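Local atomic coordinates of probable 2-hydroxyhepta-2,4-diene-1,7-dioate isomerase (Thermus thermophilus, PDB entry 2DFU), a protein that probably catalyses isomerisation of 2-hydroxyhepta-2,4-diene-1,7-dioate as a metal-binding member of the fumarylacetoacetate hydrolase family. Residues P92-P95 with W96-E100; T218-P221 with L222-V225; T147-D150 with V151-K154. All coordinates share one frame; numbering follows the deposited sequence.

Contact 1. Residues P92-P95 with W96-E100; sequences PRDP and WGTAE
The backbone closes into one tight helical turn where Asp94 and Pro95 offer their carbonyls to Thr98 and Ala99. Ala99 N donates to Pro95 O over 3.0 Å. Thr98 N is shared between two weak bonds, to Asp94 O at 3.2 Å and to Pro95 O at 3.3 Å, the mixed pairing of a short, irregular helix. The Thr98 hydroxyl then turns back on the same turn: OG1 donates to Asp94 O at 2.6 Å, from 42° above the carbonyl plane. With OG1 between its own backbone N and carbonyl carbon (chi1 51°), the hydroxyl faces back to the carbonyl of Asp94. Asn91 N also bonds OG1, tying the preceding loop to the turn. The Asp94 carboxylate crosses Thr98 at a slant, OD2 lying 4.0 Å from the methyl CG2, while a water donates to Asp94 OD1 and accepts a weak bond from Trp96 N. Pro95 CB sits over the centre of one face of the indole, 4.0 Å from the five-membered ring's centroid and 8° off its normal, a CH-pi contact between consecutive residues. Arg241 (cation-pi) and Phe253 (edge-to-face) also pack against Trp96. The whole is a short, weakly bonded helical turn at the protein surface, between strands 86-87 and 102-104 of the hydrolase-family domain.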
loop_
_atom_site.group_PDB
_atom_site.type_symbol
_atom_site.label_atom_id
_atom_site.label_comp_id
_atom_site.label_asym_id
_atom_site.label_seq_id
_atom_site.Cartn_x
_atom_site.Cartn_y
_atom_site.Cartn_z
ATOM N N PRO A 92 -20.026 -18.204 4.697
ATOM C CA PRO A 92 -20.212 -19.462 5.435
ATOM C C PRO A 92 -21.490 -20.242 5.100
ATOM O O PRO A 92 -21.594 -21.433 5.393
ATOM C CB PRO A 92 -20.170 -19.013 6.893
ATOM C CG PRO A 92 -19.217 -17.867 6.848
ATOM C CD PRO A 92 -19.688 -17.107 5.621
ATOM N N ARG A 93 -22.462 -19.575 4.489
ATOM C CA ARG A 93 -23.707 -20.246 4.123
ATOM C C ARG A 93 -23.583 -20.983 2.779
ATOM O O ARG A 93 -24.452 -21.779 2.424
ATOM C CB ARG A 93 -24.848 -19.232 4.079
ATOM C CG ARG A 93 -25.027 -18.479 5.396
ATOM C CD ARG A 93 -25.425 -19.403 6.556
ATOM N NE ARG A 93 -26.759 -19.974 6.373
ATOM C CZ ARG A 93 -27.663 -20.105 7.345
ATOM N NH1 ARG A 93 -27.381 -19.705 8.581
ATOM N NH2 ARG A 93 -28.859 -20.621 7.077
ATOM N N ASP A 94 -22.501 -20.711 2.048
ATOM C CA ASP A 94 -22.199 -21.347 0.752
ATOM C C ASP A 94 -20.754 -20.971 0.393
ATOM O O ASP A 94 -20.505 -20.235 -0.558
ATOM C CB ASP A 94 -23.168 -20.863 -0.335
ATOM C CG ASP A 94 -22.836 -21.426 -1.712
ATOM O OD1 ASP A 94 -22.207 -22.506 -1.788
ATOM O OD2 ASP A 94 -23.212 -20.792 -2.723
ATOM N N PRO A 95 -19.786 -21.503 1.158
ATOM C CA PRO A 95 -18.334 -21.312 1.065
ATOM C C PRO A 95 -17.700 -21.348 -0.312
ATOM O O PRO A 95 -17.257 -20.330 -0.840
ATOM C CB PRO A 95 -17.774 -22.428 1.946
ATOM C CG PRO A 95 -18.869 -22.715 2.900
ATOM C CD PRO A 95 -20.090 -22.644 2.040
ATOM N N TRP A 96 -17.646 -22.543 -0.878
ATOM C CA TRP A 96 -17.020 -22.763 -2.171
ATOM C C TRP A 96 -17.710 -22.107 -3.356
ATOM O O TRP A 96 -17.077 -21.829 -4.372
ATOM C CB TRP A 96 -16.892 -24.266 -2.386
ATOM C CG TRP A 96 -16.500 -24.960 -1.117
ATOM C CD1 TRP A 96 -17.190 -25.952 -0.478
ATOM C CD2 TRP A 96 -15.336 -24.703 -0.319
ATOM N NE1 TRP A 96 -16.530 -26.328 0.664
ATOM C CE2 TRP A 96 -15.389 -25.581 0.790
ATOM C CE3 TRP A 96 -14.254 -23.817 -0.430
ATOM C CZ2 TRP A 96 -14.402 -25.599 1.780
ATOM C CZ3 TRP A 96 -13.269 -23.835 0.557
ATOM C CH2 TRP A 96 -13.350 -24.720 1.646
ATOM N N GLY A 97 -19.005 -21.848 -3.235
ATOM C CA GLY A 97 -19.707 -21.219 -4.339
ATOM C C GLY A 97 -19.639 -19.699 -4.354
ATOM O O GLY A 97 -19.995 -19.078 -5.355
ATOM N N THR A 98 -19.175 -19.094 -3.261
ATOM C CA THR A 98 -19.100 -17.634 -3.179
ATOM C C THR A 98 -17.700 -17.050 -3.030
ATOM O O THR A 98 -17.461 -15.921 -3.439
ATOM C CB THR A 98 -19.950 -17.106 -2.012
ATOM O OG1 THR A 98 -19.607 -17.817 -0.818
ATOM C CG2 THR A 98 -21.430 -17.282 -2.305
ATOM N N ALA A 99 -16.780 -17.808 -2.444
ATOM C CA ALA A 99 -15.421 -17.318 -2.260
ATOM C C ALA A 99 -14.807 -16.863 -3.583
ATOM O O ALA A 99 -14.957 -17.525 -4.612
ATOM C CB ALA A 99 -14.555 -18.402 -1.634
ATOM N N GLU A 100 -14.127 -15.721 -3.560
ATOM C CA GLU A 100 -13.488 -15.212 -4.762
ATOM C C GLU A 100 -12.258 -16.068 -5.009
ATOM O O GLU A 100 -11.371 -16.152 -4.161
ATOM C CB GLU A 100 -13.095 -13.748 -4.580
ATOM C CG GLU A 100 -12.291 -13.176 -5.736
ATOM C CD GLU A 100 -12.211 -11.657 -5.699
ATOM O OE1 GLU A 100 -12.264 -11.084 -4.587
ATOM O OE2 GLU A 100 -12.090 -11.039 -6.782
HETATM O O HOH W 1 -20.405 -24.178 -0.769
#

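Contact 2. Residues T218-P221 with L222-V225; sequences TLEP and LDVV
Glu220 and Asp223 close a type II beta turn, with Pro221 and Leu222 at its corners, just ahead of strand 224-226 in the fumarylacetoacetate hydrolase domain. Asp223 N donates to Glu220 O over 3.0 Å, and Leu222 takes the positive phi (74°) that the third position of such a turn requires. The tight side lies within the bend. Here the Asp223 carboxylate folds back against the chain, OD2 accepting Glu220 N at 2.7 Å with an N-H...O angle of 160°. The N-H meets this oxygen from above the carboxylate plane, and backbone and side chain of Asp223 thus both bond the same residue. This buried carboxylate has further partners: Lys49 forms a salt bridge to OD2 and Thr48 a hydrogen bond to OD1, which together would be expected to stabilise its negative charge. Leu219, its CG anti to its carbonyl carbon, crosses the Asp223 side chain at a slant, CD2 4.0 Å from OD2; Leu210 and Ile213 of helix 206-214 pack against the same leucine. The outer side is looser. Pro221 and Leu222 are partly exposed at the corner, Leu222 CB lying against the Pro221 carbonyl as adjacent residues must, and the Glu220 chain bends at chi2 and carries its carboxylate away from the turn to a salt bridge with Arg124. Its OE2 stays 6.0 Å from Asp223 OD2, the two carboxylate planes 76° apart. Second in the strand, Val225 meets Leu219 at about a right angle, CG2 to CD2, 4.2 Å apart.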
loop_
_atom_site.group_PDB
_atom_site.type_symbol
_atom_site.label_atom_id
_atom_site.label_comp_id
_atom_site.label_asym_id
_atom_site.label_seq_id
_atom_site.Cartn_x
_atom_site.Cartn_y
_atom_site.Cartn_z
ATOM N N THR A 218 2.893 5.331 10.366
ATOM C CA THR A 218 1.592 5.574 10.975
ATOM C C THR A 218 0.554 4.619 10.397
ATOM O O THR A 218 0.403 4.510 9.178
ATOM C CB THR A 218 1.116 7.024 10.744
ATOM O OG1 THR A 218 1.969 7.922 11.464
ATOM C CG2 THR A 218 -0.307 7.211 11.238
ATOM N N LEU A 219 -0.140 3.908 11.278
ATOM C CA LEU A 219 -1.174 2.977 10.856
ATOM C C LEU A 219 -2.487 3.734 10.883
ATOM O O LEU A 219 -2.814 4.373 11.886
ATOM C CB LEU A 219 -1.226 1.779 11.804
ATOM C CG LEU A 219 -0.102 0.767 11.588
ATOM C CD1 LEU A 219 -0.066 -0.225 12.742
ATOM C CD2 LEU A 219 -0.321 0.054 10.255
ATOM N N GLU A 220 -3.224 3.678 9.776
ATOM C CA GLU A 220 -4.499 4.377 9.653
ATOM C C GLU A 220 -5.680 3.508 10.049
ATOM O O GLU A 220 -5.579 2.281 10.076
ATOM C CB GLU A 220 -4.715 4.840 8.209
ATOM C CG GLU A 220 -3.773 5.928 7.729
ATOM C CD GLU A 220 -3.968 7.236 8.478
ATOM O OE1 GLU A 220 -5.122 7.710 8.557
ATOM O OE2 GLU A 220 -2.973 7.788 8.986
ATOM N N PRO A 221 -6.822 4.138 10.369
ATOM C CA PRO A 221 -7.994 3.351 10.746
ATOM C C PRO A 221 -8.325 2.418 9.583
ATOM O O PRO A 221 -8.260 2.822 8.417
ATOM C CB PRO A 221 -9.068 4.414 10.954
ATOM C CG PRO A 221 -8.283 5.578 11.465
ATOM C CD PRO A 221 -7.081 5.579 10.542
ATOM N N LEU A 222 -8.656 1.174 9.922
ATOM C CA LEU A 222 -9.001 0.125 8.969
ATOM C C LEU A 222 -7.824 -0.476 8.186
ATOM O O LEU A 222 -8.027 -1.275 7.271
ATOM C CB LEU A 222 -10.112 0.608 8.025
ATOM C CG LEU A 222 -11.367 1.081 8.787
ATOM C CD1 LEU A 222 -12.474 1.454 7.806
ATOM C CD2 LEU A 222 -11.851 -0.013 9.725
ATOM N N ASP A 223 -6.593 -0.102 8.539
ATOM C CA ASP A 223 -5.429 -0.714 7.892
ATOM C C ASP A 223 -5.415 -2.147 8.420
ATOM O O ASP A 223 -5.946 -2.419 9.497
ATOM C CB ASP A 223 -4.120 -0.034 8.300
ATOM C CG ASP A 223 -3.773 1.149 7.421
ATOM O OD1 ASP A 223 -4.424 1.331 6.374
ATOM O OD2 ASP A 223 -2.831 1.887 7.772
ATOM N N VAL A 224 -4.803 -3.055 7.671
ATOM C CA VAL A 224 -4.738 -4.452 8.073
ATOM C C VAL A 224 -3.291 -4.851 8.370
ATOM O O VAL A 224 -2.361 -4.434 7.673
ATOM C CB VAL A 224 -5.321 -5.370 6.953
ATOM C CG1 VAL A 224 -5.067 -6.827 7.271
ATOM C CG2 VAL A 224 -6.817 -5.122 6.809
ATOM N N VAL A 225 -3.098 -5.637 9.419
ATOM C CA VAL A 225 -1.759 -6.098 9.782
ATOM C C VAL A 225 -1.819 -7.608 9.939
ATOM O O VAL A 225 -2.686 -8.116 10.657
ATOM C CB VAL A 225 -1.287 -5.465 11.121
ATOM C CG1 VAL A 225 0.071 -6.022 11.516
ATOM C CG2 VAL A 225 -1.217 -3.940 10.990
#

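Contact 3. Residues T147-D150 with V151-K154; sequences TARD and VQKK
Arg149 and Gln152 run alongside each other where strand 137-148 gives way to helix. Among backbone bonds, Gln152 N donates to the O of Ala148, the strand's last residue, at 3.2 Å. Lys153 N bonds Asp150 O at 3.0 Å and, weakly, Arg149 O, while Lys154 N bonds Asp150 O and Val151 O, both weakly. Of the polar side chains, Gln152 OE1 is held by two weak bonds from the guanidinium edge of Arg149, NE at 2.9 Å and NH2 at 2.6 Å. The oxygen lies near the guanidinium plane, and the two flat groups are turned 33° apart. Gln152 reaches it by an extended chain with CG anti to its N (chi1 174°), whereas Arg149 gets there by bending at chi2 and chi3. The methyl CG2 of Thr147 lies 3.5 Å from the same Gln152 OE1. An alanine in place of this arginine removes both donors to Gln152 OE1 and would probably leave the amide freer to turn. Asp150 OD1 accepts Val151 N at 2.8 Å on its anti side, and its carboxylate is also bonded by Thr108 OG1 and Glu109 N. The apolar pair is Val151 CG2 with Ala148 CB, 3.7 Å apart. As for charge, Lys153 NZ lies 4.6 Å from Arg149 NE, with the acidic Glu110 and Glu114 beside the arginine. The segment turns strand 137-148 into the helix: Thr147 OG1 bonds Lys162 of helix 159-162, against which Val151 and Gln152 pack, while Arg149 leans on His112 and Glu114 of strand 111-121.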
loop_
_atom_site.group_PDB
_atom_site.type_symbol
_atom_site.label_atom_id
_atom_site.label_comp_id
_atom_site.label_asym_id
_atom_site.label_seq_id
_atom_site.Cartn_x
_atom_site.Cartn_y
_atom_site.Cartn_z
ATOM N N THR A 147 1.508 -16.823 -1.342
ATOM C CA THR A 147 2.903 -16.543 -1.667
ATOM C C THR A 147 3.461 -17.274 -2.894
ATOM O O THR A 147 3.337 -18.496 -3.014
ATOM C CB THR A 147 3.813 -16.918 -0.464
ATOM O OG1 THR A 147 3.355 -16.249 0.716
ATOM C CG2 THR A 147 5.246 -16.543 -0.741
ATOM N N ALA A 148 4.089 -16.528 -3.797
ATOM C CA ALA A 148 4.710 -17.135 -4.966
ATOM C C ALA A 148 6.194 -17.228 -4.597
ATOM O O ALA A 148 6.953 -16.271 -4.768
ATOM C CB ALA A 148 4.506 -16.268 -6.192
ATOM N N ARG A 149 6.582 -18.391 -4.077
ATOM C CA ARG A 149 7.940 -18.656 -3.608
ATOM C C ARG A 149 9.093 -18.504 -4.586
ATOM O O ARG A 149 10.164 -18.062 -4.188
ATOM C CB ARG A 149 8.021 -20.060 -2.997
ATOM C CG ARG A 149 6.965 -20.344 -1.951
ATOM C CD ARG A 149 7.564 -20.573 -0.571
ATOM N NE ARG A 149 8.309 -19.416 -0.088
ATOM C CZ ARG A 149 8.498 -19.142 1.201
ATOM N NH1 ARG A 149 7.988 -19.944 2.130
ATOM N NH2 ARG A 149 9.202 -18.076 1.562
ATOM N N ASP A 150 8.909 -18.882 -5.846
ATOM C CA ASP A 150 10.019 -18.767 -6.783
ATOM C C ASP A 150 10.425 -17.322 -7.050
ATOM O O ASP A 150 11.585 -16.962 -6.867
ATOM C CB ASP A 150 9.724 -19.502 -8.103
ATOM C CG ASP A 150 8.296 -19.324 -8.581
ATOM O OD1 ASP A 150 7.595 -18.418 -8.085
ATOM O OD2 ASP A 150 7.881 -20.096 -9.469
ATOM N N VAL A 151 9.478 -16.487 -7.462
ATOM C CA VAL A 151 9.797 -15.091 -7.730
ATOM C C VAL A 151 10.228 -14.387 -6.452
ATOM O O VAL A 151 10.954 -13.393 -6.497
ATOM C CB VAL A 151 8.598 -14.349 -8.358
ATOM C CG1 VAL A 151 8.219 -15.023 -9.680
ATOM C CG2 VAL A 151 7.413 -14.346 -7.402
ATOM N N GLN A 152 9.792 -14.911 -5.310
ATOM C CA GLN A 152 10.147 -14.329 -4.018
ATOM C C GLN A 152 11.658 -14.394 -3.796
ATOM O O GLN A 152 12.233 -13.555 -3.105
ATOM C CB GLN A 152 9.424 -15.068 -2.890
ATOM C CG GLN A 152 9.835 -14.645 -1.481
ATOM C CD GLN A 152 9.040 -15.369 -0.407
ATOM O OE1 GLN A 152 8.775 -16.569 -0.525
ATOM N NE2 GLN A 152 8.661 -14.648 0.649
ATOM N N LYS A 153 12.296 -15.392 -4.397
ATOM C CA LYS A 153 13.734 -15.562 -4.259
ATOM C C LYS A 153 14.530 -14.751 -5.280
ATOM O O LYS A 153 15.627 -14.288 -4.982
ATOM C CB LYS A 153 14.115 -17.041 -4.408
ATOM C CG LYS A 153 13.586 -17.970 -3.325
ATOM C CD LYS A 153 14.009 -19.409 -3.622
ATOM C CE LYS A 153 13.520 -20.391 -2.562
ATOM N NZ LYS A 153 12.041 -20.546 -2.546
ATOM N N LYS A 154 13.978 -14.571 -6.477
ATOM C CA LYS A 154 14.690 -13.846 -7.528
ATOM C C LYS A 154 14.461 -12.333 -7.651
ATOM O O LYS A 154 15.416 -11.588 -7.865
ATOM C CB LYS A 154 14.415 -14.503 -8.885
ATOM C CG LYS A 154 12.991 -14.336 -9.382
ATOM C CD LYS A 154 12.858 -14.767 -10.836
ATOM C CE LYS A 154 11.434 -14.572 -11.338
ATOM N NZ LYS A 154 11.277 -14.964 -12.768
#

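Overall arrangement
The three contacts are local turns in series along one hydrolase-family domain, contact 1 first, contact 3 next and contact 2 last. None touches another: the centres of contacts 1 and 2 are about 27 Å apart, on opposite sides of the chain's centre, and those of contacts 1 and 3 about 29 Å. Contacts 2 and 3, centres about 26 Å apart, are connected through strand 111-121, which pairs with both 137-148 and 224-226. Contact 2 also meets the second subunit, where Asp165 bonds Thr218. Glu114, which bonds Thr147 OG1 weakly, begins a Glu-x-Glu sequence like the metal-binding one of relatives, consistent with contact 3 lying near the active site.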